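Local coordinates for probable fimbrial chaperone YadV (Escherichia coli K-12, PDB 5GHU), which probably acts as a periplasmic chaperone for fimbrial subunits encoded in the yadCKLM-htrE-yadVN operon, and could contribute to adhesion to various surfaces in particular environmental niches, at residues I3-T8 and T116-F121; L168-K173 and N200-H205; N28-V33 and R61-R66. One frame throughout, in Å; residues are numbered along the deposited sequence.

Interaction 1 of 3, residues I3-T8 and T116-F121; sequences IVISGT and TRIKLF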
ATOM      1  N   ILE A   3       0.806 -19.733   0.656  1.00 36.47           N
ATOM      2  CA  ILE A   3      -0.446 -18.991   0.712  1.00 35.63           C
ATOM      3  C   ILE A   3      -0.366 -17.726  -0.114  1.00 37.20           C
ATOM      4  O   ILE A   3       0.545 -16.919   0.043  1.00 36.58           O
ATOM      5  CB  ILE A   3      -0.828 -18.630   2.160  1.00 33.38           C
ATOM      6  CG1 ILE A   3      -0.823 -19.895   3.025  1.00 36.92           C
ATOM      7  CG2 ILE A   3      -2.182 -17.947   2.185  1.00 38.84           C
ATOM      8  CD1 ILE A   3      -1.813 -21.004   2.541  1.00 40.85           C
ATOM      9  N   VAL A   4      -1.324 -17.578  -1.012  1.00 30.96           N
ATOM     10  CA  VAL A   4      -1.444 -16.420  -1.883  1.00 29.80           C
ATOM     11  C   VAL A   4      -2.702 -15.632  -1.556  1.00 31.36           C
ATOM     12  O   VAL A   4      -3.779 -16.204  -1.406  1.00 32.33           O
ATOM     13  CB  VAL A   4      -1.462 -16.860  -3.358  1.00 36.02           C
ATOM     14  CG1 VAL A   4      -1.653 -15.660  -4.264  1.00 46.17           C
ATOM     15  CG2 VAL A   4      -0.163 -17.582  -3.672  1.00 41.68           C
ATOM     16  N   ILE A   5      -2.557 -14.306  -1.430  1.00 27.38           N
ATOM     17  CA  ILE A   5      -3.660 -13.425  -1.207  1.00 24.92           C
ATOM     18  C   ILE A   5      -4.172 -12.931  -2.555  1.00 30.10           C
ATOM     19  O   ILE A   5      -3.375 -12.541  -3.417  1.00 32.49           O
ATOM     20  CB  ILE A   5      -3.235 -12.209  -0.327  1.00 27.06           C
ATOM     21  CG1 ILE A   5      -2.637 -12.673   0.988  1.00 27.94           C
ATOM     22  CG2 ILE A   5      -4.434 -11.267  -0.093  1.00 30.41           C
ATOM     23  CD1 ILE A   5      -1.927 -11.471   1.740  1.00 31.42           C
ATOM     24  N   SER A   6      -5.487 -12.925  -2.749  1.00 30.20           N
ATOM     25  CA  SER A   6      -6.056 -12.412  -4.010  1.00 28.86           C
ATOM     26  C   SER A   6      -6.075 -10.898  -3.932  1.00 33.20           C
ATOM     27  O   SER A   6      -6.805 -10.320  -3.150  1.00 36.19           O
ATOM     28  CB  SER A   6      -7.448 -12.943  -4.241  1.00 32.57           C
ATOM     29  OG  SER A   6      -7.399 -14.370  -4.396  1.00 34.94           O
ATOM     30  N   GLY A   7      -5.219 -10.251  -4.705  1.00 35.49           N
ATOM     31  CA  GLY A   7      -5.186  -8.800  -4.660  1.00 30.53           C
ATOM     32  C   GLY A   7      -3.945  -8.296  -3.957  1.00 30.01           C
ATOM     33  O   GLY A   7      -3.424  -8.970  -3.062  1.00 31.87           O
ATOM     34  N   THR A   8      -3.467  -7.121  -4.356  1.00 27.60           N
ATOM     35  CA  THR A   8      -2.270  -6.587  -3.747  1.00 28.07           C
ATOM     36  C   THR A   8      -2.591  -5.480  -2.754  1.00 22.44           C
ATOM     37  O   THR A   8      -1.688  -4.995  -2.067  1.00 26.03           O
ATOM     38  CB  THR A   8      -1.286  -6.041  -4.784  1.00 30.62           C
ATOM     39  OG1 THR A   8      -1.914  -4.980  -5.519  1.00 29.28           O
ATOM     40  CG2 THR A   8      -0.830  -7.146  -5.711  1.00 34.73           C
ATOM     41  N   THR A 116       3.257 -12.649   5.082  1.00 34.62           N
ATOM     42  CA  THR A 116       3.088 -11.709   3.994  1.00 36.00           C
ATOM     43  C   THR A 116       2.100 -10.637   4.454  1.00 33.58           C
ATOM     44  O   THR A 116       1.247 -10.900   5.278  1.00 35.46           O
ATOM     45  CB  THR A 116       2.570 -12.409   2.709  1.00 46.05           C
ATOM     46  OG1 THR A 116       3.633 -13.198   2.163  1.00 51.99           O
ATOM     47  CG2 THR A 116       2.149 -11.397   1.662  1.00 46.19           C
ATOM     48  N   ARG A 117       2.255  -9.420   3.959  1.00 32.08           N
ATOM     49  CA  ARG A 117       1.370  -8.311   4.349  1.00 32.68           C
ATOM     50  C   ARG A 117       0.976  -7.549   3.093  1.00 34.66           C
ATOM     51  O   ARG A 117       1.825  -7.348   2.232  1.00 34.10           O
ATOM     52  CB  ARG A 117       2.058  -7.317   5.295  1.00 40.69           C
ATOM     53  CG  ARG A 117       2.604  -7.851   6.590  1.00 55.10           C
ATOM     54  CD  ARG A 117       3.220  -6.715   7.403  1.00 53.36           C
ATOM     55  NE  ARG A 117       3.924  -5.777   6.537  1.00 64.42           N
ATOM     56  CZ  ARG A 117       4.409  -4.605   6.941  1.00 65.94           C
ATOM     57  NH1 ARG A 117       4.261  -4.229   8.204  1.00 62.26           N
ATOM     58  NH2 ARG A 117       5.029  -3.808   6.079  1.00 66.82           N
ATOM     59  N   ILE A 118      -0.271  -7.073   3.021  1.00 27.82           N
ATOM     60  CA  ILE A 118      -0.700  -6.104   1.998  1.00 24.31           C
ATOM     61  C   ILE A 118      -1.427  -4.965   2.666  1.00 23.20           C
ATOM     62  O   ILE A 118      -1.875  -5.084   3.800  1.00 25.43           O
ATOM     63  CB  ILE A 118      -1.659  -6.700   0.924  1.00 26.42           C
ATOM     64  CG1 ILE A 118      -2.966  -7.186   1.551  1.00 27.79           C
ATOM     65  CG2 ILE A 118      -0.970  -7.784   0.113  1.00 28.48           C
ATOM     66  CD1 ILE A 118      -3.959  -7.711   0.506  1.00 28.09           C
ATOM     67  N   LYS A 119      -1.497  -3.826   1.992  1.00 22.77           N
ATOM     68  CA  LYS A 119      -2.160  -2.645   2.569  1.00 21.38           C
ATOM     69  C   LYS A 119      -3.674  -2.744   2.492  1.00 21.28           C
ATOM     70  O   LYS A 119      -4.245  -3.211   1.487  1.00 22.02           O
ATOM     71  CB  LYS A 119      -1.738  -1.385   1.823  1.00 23.01           C
ATOM     72  CG  LYS A 119      -0.254  -1.071   2.024  1.00 23.94           C
ATOM     73  CD  LYS A 119       0.157   0.029   0.984  1.00 29.63           C
ATOM     74  CE  LYS A 119       1.670   0.252   0.868  1.00 35.61           C
ATOM     75  NZ  LYS A 119       1.988   1.116  -0.334  1.00 29.72           N
ATOM     76  N   LEU A 120      -4.300  -2.251   3.552  1.00 20.38           N
ATOM     77  CA  LEU A 120      -5.760  -2.024   3.546  1.00 22.13           C
ATOM     78  C   LEU A 120      -5.981  -0.519   3.676  1.00 21.37           C
ATOM     79  O   LEU A 120      -5.448   0.130   4.578  1.00 21.29           O
ATOM     80  CB  LEU A 120      -6.446  -2.770   4.694  1.00 21.93           C
ATOM     81  CG  LEU A 120      -7.963  -2.484   4.752  1.00 23.43           C
ATOM     82  CD1 LEU A 120      -8.710  -3.761   5.251  1.00 23.96           C
ATOM     83  CD2 LEU A 120      -8.271  -1.310   5.673  1.00 24.66           C
ATOM     84  N   PHE A 121      -6.730   0.068   2.749  1.00 18.23           N
ATOM     85  CA  PHE A 121      -7.025   1.494   2.844  1.00 16.96           C
ATOM     86  C   PHE A 121      -8.446   1.655   3.280  1.00 21.17           C
ATOM     87  O   PHE A 121      -9.374   1.224   2.547  1.00 20.59           O
ATOM     88  CB  PHE A 121      -6.812   2.211   1.482  1.00 20.94           C
ATOM     89  CG  PHE A 121      -5.389   2.139   0.991  1.00 18.21           C
ATOM     90  CD1 PHE A 121      -4.473   3.035   1.443  1.00 18.97           C
ATOM     91  CD2 PHE A 121      -4.975   1.157   0.076  1.00 20.03           C
ATOM     92  CE1 PHE A 121      -3.134   3.000   0.987  1.00 20.34           C
ATOM     93  CE2 PHE A 121      -3.595   1.082  -0.343  1.00 22.61           C
ATOM     94  CZ  PHE A 121      -2.699   2.014   0.096  1.00 21.03           C
TER
HETATM   95  O   HOH W   1      -0.249  -3.432  -0.507  1.00 32.68           O
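The flat groups that meet Ile118 are two peptide carbonyls. Thr8 O lies 3.4 Å from Ile118 CB and nearly as near CG2, so the carbonyl rests on the branched base of the side chain, while Gly7 O approaches the far end, 3.8 Å from Ile118 CD1. Ile118 thus lies against the backbone of Gly7 and Thr8. Its CG1 branch sits between backbone N and carbonyl carbon (chi1 62°), the crowded position, and the extended chi2 then carries CD1 to Ile5. There the two side chains reach toward each other tip to tip, with Ile5 CG2 3.6 Å from Ile118 CD1. Ile5 CD1 takes another course, sliding past Thr116 with its end 4.1 Å from Thr116 CG2. Isoleucine suits both places because it offers apolar surface in two directions; Thr116 offers one methyl, CG2. An alanine at Ile118 keeps only CB, and the loss would probably open a gap between Ile5 and Gly7 O and cost Ile5 CG2 its partner on this strand. Gly7 fits for a backbone reason: at its angles a CB would jam against the carbonyl O of Ser6. No direct hydrogen bond joins the segments; instead one water donates to Thr8 O at 2.6 Å and accepts from Lys119 N at 2.8 Å. The contact marks where the chain changes partners, as in the immunoglobulin-like N-terminal domains of PapD-type chaperones. Val4 makes backbone hydrogen bonding with Glu24 of strand 19-25, whereas the chain beyond Thr8, strand 9-13, runs parallel to strand 114-123, with a backbone hydrogen bond between Lys119 and Val10. Strand 86-95 flanks strand 114-123 on its other side, and its Val92 packs on Ile5.

Interaction 2 of 3, residues L168-K173 and N200-H205; sequences LEASGK and NSAKVH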
ATOM      1  N   LEU A 168      13.909  10.308 -11.921  1.00 22.22           N
ATOM      2  CA  LEU A 168      14.170  11.673 -12.321  1.00 22.88           C
ATOM      3  C   LEU A 168      15.062  11.634 -13.552  1.00 25.46           C
ATOM      4  O   LEU A 168      15.969  10.828 -13.592  1.00 25.95           O
ATOM      5  CB  LEU A 168      14.870  12.387 -11.169  1.00 26.06           C
ATOM      6  CG  LEU A 168      15.084  13.858 -11.468  1.00 28.25           C
ATOM      7  CD1 LEU A 168      14.903  14.606 -10.153  1.00 34.26           C
ATOM      8  CD2 LEU A 168      16.506  14.002 -12.003  1.00 32.09           C
ATOM      9  N   GLU A 169      14.746  12.451 -14.548  1.00 23.34           N
ATOM     10  CA  GLU A 169      15.548  12.501 -15.777  1.00 25.49           C
ATOM     11  C   GLU A 169      16.052  13.896 -16.015  1.00 28.78           C
ATOM     12  O   GLU A 169      15.329  14.866 -15.858  1.00 26.98           O
ATOM     13  CB  GLU A 169      14.694  12.069 -16.963  1.00 36.81           C
ATOM     14  CG  GLU A 169      15.334  11.139 -17.941  1.00 59.43           C
ATOM     15  CD  GLU A 169      14.257  10.301 -18.592  1.00 57.88           C
ATOM     16  OE1 GLU A 169      13.151  10.837 -18.807  1.00 68.42           O
ATOM     17  OE2 GLU A 169      14.482   9.117 -18.820  1.00 46.92           O
ATOM     18  N   ALA A 170      17.296  13.983 -16.447  1.00 25.57           N
ATOM     19  CA  ALA A 170      17.866  15.264 -16.824  1.00 30.22           C
ATOM     20  C   ALA A 170      18.985  15.044 -17.818  1.00 34.24           C
ATOM     21  O   ALA A 170      19.866  14.245 -17.552  1.00 31.65           O
ATOM     22  CB  ALA A 170      18.405  16.001 -15.596  1.00 33.56           C
ATOM     23  N   SER A 171      18.941  15.770 -18.933  1.00 33.52           N
ATOM     24  CA  SER A 171      19.994  15.699 -19.937  1.00 32.62           C
ATOM     25  C   SER A 171      20.224  14.249 -20.371  1.00 32.74           C
ATOM     26  O   SER A 171      21.389  13.857 -20.577  1.00 38.06           O
ATOM     27  CB  SER A 171      21.315  16.284 -19.412  1.00 43.08           C
ATOM     28  OG  SER A 171      21.176  17.621 -18.932  1.00 44.88           O
ATOM     29  N   GLY A 172      19.148  13.488 -20.459  1.00 34.59           N
ATOM     30  CA  GLY A 172      19.161  12.129 -20.975  1.00 36.83           C
ATOM     31  C   GLY A 172      19.597  11.063 -19.994  1.00 39.51           C
ATOM     32  O   GLY A 172      19.683   9.879 -20.336  1.00 36.85           O
ATOM     33  N   LYS A 173      19.909  11.470 -18.764  1.00 32.83           N
ATOM     34  CA  LYS A 173      20.329  10.519 -17.767  1.00 29.86           C
ATOM     35  C   LYS A 173      19.148  10.293 -16.852  1.00 33.77           C
ATOM     36  O   LYS A 173      18.394  11.233 -16.541  1.00 32.86           O
ATOM     37  CB  LYS A 173      21.537  11.026 -16.973  1.00 31.88           C
ATOM     38  CG  LYS A 173      22.832  10.996 -17.825  1.00 42.60           C
ATOM     39  CD  LYS A 173      23.996  11.584 -17.045  1.00 64.02           C
ATOM     40  CE  LYS A 173      24.864  10.504 -16.396  1.00 79.79           C
ATOM     41  NZ  LYS A 173      24.185   9.805 -15.257  1.00 81.87           N
ATOM     42  N   ASN A 200      19.663  20.591 -14.001  1.00 53.41           N
ATOM     43  CA  ASN A 200      18.872  21.511 -14.801  1.00 59.97           C
ATOM     44  C   ASN A 200      17.781  20.826 -15.615  1.00 50.17           C
ATOM     45  O   ASN A 200      18.002  19.767 -16.221  1.00 46.02           O
ATOM     46  CB  ASN A 200      19.776  22.290 -15.759  1.00 68.83           C
ATOM     47  CG  ASN A 200      20.832  23.090 -15.038  1.00 80.51           C
ATOM     48  OD1 ASN A 200      20.624  23.537 -13.911  1.00 81.65           O
ATOM     49  ND2 ASN A 200      21.976  23.274 -15.685  1.00 83.57           N
ATOM     50  N   SER A 201      16.615  21.460 -15.639  1.00 42.07           N
ATOM     51  CA  SER A 201      15.475  21.039 -16.442  1.00 41.76           C
ATOM     52  C   SER A 201      15.114  19.584 -16.210  1.00 37.17           C
ATOM     53  O   SER A 201      14.923  18.830 -17.154  1.00 47.54           O
ATOM     54  CB  SER A 201      15.748  21.276 -17.919  1.00 50.11           C
ATOM     55  OG  SER A 201      15.992  22.656 -18.138  1.00 58.62           O
ATOM     56  N   ALA A 202      15.010  19.195 -14.950  1.00 32.55           N
ATOM     57  CA  ALA A 202      14.748  17.797 -14.636  1.00 27.67           C
ATOM     58  C   ALA A 202      13.263  17.514 -14.704  1.00 31.59           C
ATOM     59  O   ALA A 202      12.419  18.412 -14.468  1.00 31.01           O
ATOM     60  CB  ALA A 202      15.258  17.464 -13.288  1.00 31.81           C
ATOM     61  N   LYS A 203      12.952  16.270 -15.000  1.00 27.98           N
ATOM     62  CA  LYS A 203      11.545  15.836 -15.003  1.00 27.90           C
ATOM     63  C   LYS A 203      11.402  14.596 -14.150  1.00 27.16           C
ATOM     64  O   LYS A 203      12.252  13.703 -14.182  1.00 28.46           O
ATOM     65  CB  LYS A 203      11.061  15.518 -16.430  1.00 37.17           C
ATOM     66  CG  LYS A 203      11.484  16.498 -17.488  1.00 52.34           C
ATOM     67  CD  LYS A 203      10.947  16.089 -18.867  1.00 68.40           C
ATOM     68  CE  LYS A 203      11.954  15.255 -19.690  1.00 77.82           C
ATOM     69  NZ  LYS A 203      11.786  13.771 -19.586  1.00 75.91           N
ATOM     70  N   VAL A 204      10.252  14.488 -13.470  1.00 22.35           N
ATOM     71  CA  VAL A 204       9.921  13.287 -12.726  1.00 20.58           C
ATOM     72  C   VAL A 204       8.963  12.443 -13.530  1.00 20.85           C
ATOM     73  O   VAL A 204       8.075  12.983 -14.204  1.00 22.43           O
ATOM     74  CB  VAL A 204       9.280  13.657 -11.351  1.00 23.74           C
ATOM     75  CG1 VAL A 204       8.725  12.434 -10.628  1.00 23.32           C
ATOM     76  CG2 VAL A 204      10.341  14.322 -10.528  1.00 28.49           C
ATOM     77  N   HIS A 205       9.188  11.128 -13.537  1.00 18.73           N
ATOM     78  CA  HIS A 205       8.218  10.219 -14.135  1.00 18.45           C
ATOM     79  C   HIS A 205       7.924   9.139 -13.080  1.00 19.48           C
ATOM     80  O   HIS A 205       8.825   8.737 -12.347  1.00 20.91           O
ATOM     81  CB  HIS A 205       8.786   9.618 -15.441  1.00 20.20           C
ATOM     82  CG  HIS A 205       7.807   8.738 -16.165  1.00 19.41           C
ATOM     83  ND1 HIS A 205       7.633   7.410 -15.854  1.00 19.17           N
ATOM     84  CD2 HIS A 205       6.902   9.025 -17.126  1.00 21.47           C
ATOM     85  CE1 HIS A 205       6.709   6.895 -16.648  1.00 20.02           C
ATOM     86  NE2 HIS A 205       6.223   7.866 -17.407  1.00 21.96           N
TER
HETATM   87  O   HOH W   2      10.809  11.459 -17.941  1.00 41.21           O
HETATM   88  O   HOH W   3      17.352  17.936 -18.795  1.00 44.80           O
HETATM   89  O   HOH W   4      20.841  18.660 -16.734  1.00 48.69           O
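Glu169 and Lys203 face each other as an antiparallel hydrogen-bonded pair, and their side chains cross obliquely on the same face of the sheet. Lys203 bends at chi3 (-94°) and chi4 (95°), which folds its amino group back to a salt bridge whose hydrogen bond is weak, NZ 3.3 Å from Glu169 OE1. A water donates to that same OE1 at 2.6 Å and accepts weakly from NZ, while Glu169 OE2 has a second salt-bridge partner in Arg174. Beneath the charges, Glu169 N to Lys203 O (2.8 Å) and Lys203 N to Glu169 O pair the two backbones. On the buried face Leu168 CG stands opposite its backbone N (chi1 -176°), and CD2 meets Ala202 CB at 3.9 Å; Trp142 packs against both residues. The small Ala202 leaves room for this. Here strand 163-170 of the immunoglobulin-like C-terminal domain ends in a two-residue hairpin: a type I' turn from Ala170 to Lys173, whose positive phi at Gly172 suits glycine. Past the strand ends water takes over, accepting from Ser171 N at 2.7 Å and donating to Ser201 O, while another water links Ser171 OG with Asn200 O.

Interaction 3 of 3, residues N28-V33 and R61-R66; sequences NNPLLV and RIDAKR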
ATOM      1  N   ASN A  28       1.614 -27.964  -1.718  1.00 53.21           N
ATOM      2  CA  ASN A  28       1.180 -29.366  -1.745  1.00 57.87           C
ATOM      3  C   ASN A  28       0.797 -29.955  -0.390  1.00 56.08           C
ATOM      4  O   ASN A  28       0.284 -31.065  -0.310  1.00 61.16           O
ATOM      5  CB  ASN A  28       2.266 -30.224  -2.372  1.00 63.71           C
ATOM      6  CG  ASN A  28       2.615 -29.768  -3.762  1.00 71.73           C
ATOM      7  OD1 ASN A  28       3.750 -29.368  -4.025  1.00 76.63           O
ATOM      8  ND2 ASN A  28       1.638 -29.798  -4.660  1.00 72.95           N
ATOM      9  N   ASN A  29       1.038 -29.198   0.668  1.00 48.25           N
ATOM     10  CA  ASN A  29       0.699 -29.614   2.011  1.00 51.98           C
ATOM     11  C   ASN A  29      -0.264 -28.637   2.662  1.00 49.77           C
ATOM     12  O   ASN A  29      -0.318 -27.471   2.269  1.00 50.58           O
ATOM     13  CB  ASN A  29       1.975 -29.739   2.838  1.00 64.12           C
ATOM     14  CG  ASN A  29       3.035 -30.566   2.134  1.00 72.78           C
ATOM     15  OD1 ASN A  29       2.775 -31.695   1.706  1.00 75.20           O
ATOM     16  ND2 ASN A  29       4.230 -29.998   1.989  1.00 76.65           N
ATOM     17  N   PRO A  30      -1.015 -29.081   3.635  1.00 50.63           N
ATOM     18  CA  PRO A  30      -1.932 -28.192   4.314  1.00 46.02           C
ATOM     19  C   PRO A  30      -1.160 -27.268   5.185  1.00 46.58           C
ATOM     20  O   PRO A  30      -0.064 -27.601   5.551  1.00 48.50           O
ATOM     21  CB  PRO A  30      -2.741 -29.111   5.188  1.00 53.32           C
ATOM     22  CG  PRO A  30      -1.926 -30.310   5.339  1.00 59.42           C
ATOM     23  CD  PRO A  30      -1.133 -30.455   4.106  1.00 56.51           C
ATOM     24  N   LEU A  31      -1.735 -26.128   5.509  1.00 42.96           N
ATOM     25  CA  LEU A  31      -1.054 -25.162   6.381  1.00 39.03           C
ATOM     26  C   LEU A  31      -2.013 -24.586   7.422  1.00 38.59           C
ATOM     27  O   LEU A  31      -3.207 -24.465   7.161  1.00 44.12           O
ATOM     28  CB  LEU A  31      -0.462 -24.015   5.552  1.00 36.72           C
ATOM     29  CG  LEU A  31       0.755 -24.223   4.645  1.00 48.26           C
ATOM     30  CD1 LEU A  31       0.681 -25.504   3.919  1.00 58.67           C
ATOM     31  CD2 LEU A  31       0.878 -23.103   3.621  1.00 51.21           C
ATOM     32  N   LEU A  32      -1.491 -24.258   8.604  1.00 38.29           N
ATOM     33  CA  LEU A  32      -2.206 -23.416   9.563  1.00 37.81           C
ATOM     34  C   LEU A  32      -1.938 -21.995   9.143  1.00 42.07           C
ATOM     35  O   LEU A  32      -0.787 -21.655   8.914  1.00 39.62           O
ATOM     36  CB  LEU A  32      -1.722 -23.661  10.997  1.00 40.33           C
ATOM     37  CG  LEU A  32      -1.973 -25.133  11.285  1.00 49.03           C
ATOM     38  CD1 LEU A  32      -1.369 -25.545  12.636  1.00 54.01           C
ATOM     39  CD2 LEU A  32      -3.464 -25.399  11.222  1.00 54.08           C
ATOM     40  N   VAL A  33      -2.983 -21.175   9.028  1.00 34.89           N
ATOM     41  CA  VAL A  33      -2.816 -19.813   8.561  1.00 33.75           C
ATOM     42  C   VAL A  33      -3.480 -18.787   9.474  1.00 36.89           C
ATOM     43  O   VAL A  33      -4.662 -18.878   9.773  1.00 39.35           O
ATOM     44  CB  VAL A  33      -3.415 -19.687   7.148  1.00 32.64           C
ATOM     45  CG1 VAL A  33      -3.206 -18.254   6.583  1.00 36.86           C
ATOM     46  CG2 VAL A  33      -2.798 -20.768   6.257  1.00 34.78           C
ATOM     47  N   ARG A  61      -7.165 -23.752   9.001  1.00 45.16           N
ATOM     48  CA  ARG A  61      -6.413 -24.778   8.308  1.00 38.55           C
ATOM     49  C   ARG A  61      -6.838 -24.772   6.842  1.00 45.31           C
ATOM     50  O   ARG A  61      -8.006 -25.013   6.544  1.00 48.82           O
ATOM     51  CB  ARG A  61      -6.656 -26.162   8.939  1.00 44.40           C
ATOM     52  CG  ARG A  61      -5.872 -27.282   8.301  1.00 61.10           C
ATOM     53  CD  ARG A  61      -5.813 -28.534   9.199  1.00 78.48           C
ATOM     54  NE  ARG A  61      -7.061 -28.791   9.924  1.00 90.42           N
ATOM     55  CZ  ARG A  61      -7.227 -28.587  11.233  1.00100.00           C
ATOM     56  NH1 ARG A  61      -6.224 -28.126  11.970  1.00100.72           N
ATOM     57  NH2 ARG A  61      -8.395 -28.849  11.810  1.00104.36           N
ATOM     58  N   ILE A  62      -5.891 -24.511   5.946  1.00 41.60           N
ATOM     59  CA  ILE A  62      -6.155 -24.471   4.507  1.00 36.18           C
ATOM     60  C   ILE A  62      -5.433 -25.630   3.836  1.00 40.40           C
ATOM     61  O   ILE A  62      -4.197 -25.674   3.824  1.00 44.18           O
ATOM     62  CB  ILE A  62      -5.691 -23.176   3.878  1.00 38.67           C
ATOM     63  CG1 ILE A  62      -6.167 -21.967   4.693  1.00 34.72           C
ATOM     64  CG2 ILE A  62      -6.227 -23.113   2.431  1.00 38.36           C
ATOM     65  CD1 ILE A  62      -5.756 -20.573   4.113  1.00 33.87           C
ATOM     66  N   ASP A  63      -6.193 -26.579   3.294  1.00 40.54           N
ATOM     67  CA  ASP A  63      -5.589 -27.756   2.670  1.00 40.46           C
ATOM     68  C   ASP A  63      -4.912 -27.378   1.381  1.00 47.24           C
ATOM     69  O   ASP A  63      -5.171 -26.301   0.839  1.00 42.67           O
ATOM     70  CB  ASP A  63      -6.641 -28.812   2.392  1.00 51.75           C
ATOM     71  CG  ASP A  63      -6.905 -29.667   3.589  1.00 63.77           C
ATOM     72  OD1 ASP A  63      -5.987 -29.784   4.418  1.00 66.84           O
ATOM     73  OD2 ASP A  63      -8.023 -30.198   3.714  1.00 70.29           O
ATOM     74  N   ALA A  64      -4.016 -28.236   0.918  1.00 45.77           N
ATOM     75  CA  ALA A  64      -3.358 -28.028  -0.359  1.00 47.15           C
ATOM     76  C   ALA A  64      -4.403 -27.776  -1.441  1.00 46.87           C
ATOM     77  O   ALA A  64      -5.400 -28.504  -1.536  1.00 46.13           O
ATOM     78  CB  ALA A  64      -2.512 -29.232  -0.727  1.00 50.17           C
ATOM     79  N   LYS A  65      -4.167 -26.747  -2.248  1.00 43.48           N
ATOM     80  CA  LYS A  65      -5.006 -26.462  -3.407  1.00 40.75           C
ATOM     81  C   LYS A  65      -6.422 -26.102  -2.998  1.00 45.20           C
ATOM     82  O   LYS A  65      -7.346 -26.193  -3.795  1.00 45.24           O
ATOM     83  CB  LYS A  65      -5.032 -27.659  -4.362  1.00 44.69           C
ATOM     84  CG  LYS A  65      -3.663 -28.229  -4.666  1.00 51.64           C
ATOM     85  CD  LYS A  65      -2.768 -27.248  -5.421  1.00 50.26           C
ATOM     86  CE  LYS A  65      -1.344 -27.816  -5.499  1.00 55.14           C
ATOM     87  NZ  LYS A  65      -0.435 -26.922  -6.263  1.00 57.51           N
ATOM     88  N   ARG A  66      -6.604 -25.707  -1.750  1.00 36.45           N
ATOM     89  CA  ARG A  66      -7.894 -25.176  -1.321  1.00 35.85           C
ATOM     90  C   ARG A  66      -7.722 -23.748  -0.818  1.00 37.33           C
ATOM     91  O   ARG A  66      -6.618 -23.216  -0.829  1.00 36.63           O
ATOM     92  CB  ARG A  66      -8.507 -26.058  -0.249  1.00 37.15           C
ATOM     93  CG  ARG A  66      -8.784 -27.488  -0.741  1.00 39.03           C
ATOM     94  CD  ARG A  66      -9.854 -27.330  -1.792  1.00 41.54           C
ATOM     95  NE  ARG A  66     -11.150 -27.252  -1.133  1.00 54.41           N
ATOM     96  CZ  ARG A  66     -11.854 -28.338  -0.797  1.00 55.22           C
ATOM     97  NH1 ARG A  66     -11.380 -29.544  -1.079  1.00 52.55           N
ATOM     98  NH2 ARG A  66     -13.024 -28.221  -0.182  1.00 58.58           N
TER
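Leu31 and Ile62 are joined by the two backbone hydrogen bonds of this contact, as an antiparallel pair: Ile62 N meets Leu31 O at 2.9 Å, and Leu31 N reaches Ile62 O at 3.0 Å. Ile62 O is shared, for it also accepts from Asn25 ND2. Proline suits the position just before the strand, where Pro30 CA makes a CA-H...O contact with Ile62 O and no N-H is used in the pairing.

Apolar packing joins the buried Val33 and Ile62, which meet at a slant, Val33 CG2 3.7 Å from Ile62 CD1. Ile62 keeps CG1 beside its backbone N (chi1 -48°), which, with CD1 extended beyond it (chi2 -179°), sets that methyl against Val33 CB and CG2.

Van der Waals contacts with polar groups make up the rest. Ala64 CB presses on the Asn28 carbonyl, 3.4 Å from O, a place that a single methyl fits well. Leu32 and Arg61 lie alongside, pointing the same way, with Leu32 CD2 4.0 Å from both Arg61 CB and NH1; an acetate, probably from the crystallisation liquor, lies near the Arg61 side chain. Asp63 OD1 comes within 3.4 Å of Pro30 CB, and Asn28 ND2 lies beside Lys65 CE at 3.7 Å, Lys65 NZ being bonded to Lys26 O.

The chemistry thus grades from hydrogen-bonded sheet, on the buried side of Leu31, Val33 and Ile62, to van der Waals contact between loop 28-30 and the type II turn 63-66, where the pairing gives way to a turn held by other partners, Asn25 and Lys26.

In the fold
Interactions 1 and 3 reach the same sheet of the immunoglobulin-like N-terminal domain, their centres 17 Å apart. They touch where Ile3 CD1 packs 3.6 Å from Leu31 CD2, so the first strand helps cover the apolar side of interaction 3. In sequence, interaction 3 falls between the two segments of interaction 1. Interaction 1 itself brings the start of the domain against its late strand 114-123. Interaction 2 comes afterwards, in the four-stranded sheet of the C-terminal domain, with its centre 34 Å from that of interaction 1 and 49 Å from that of interaction 3. Each contact therefore ties parts of a single domain, and none bridges the two immunoglobulin-like halves of the chaperone.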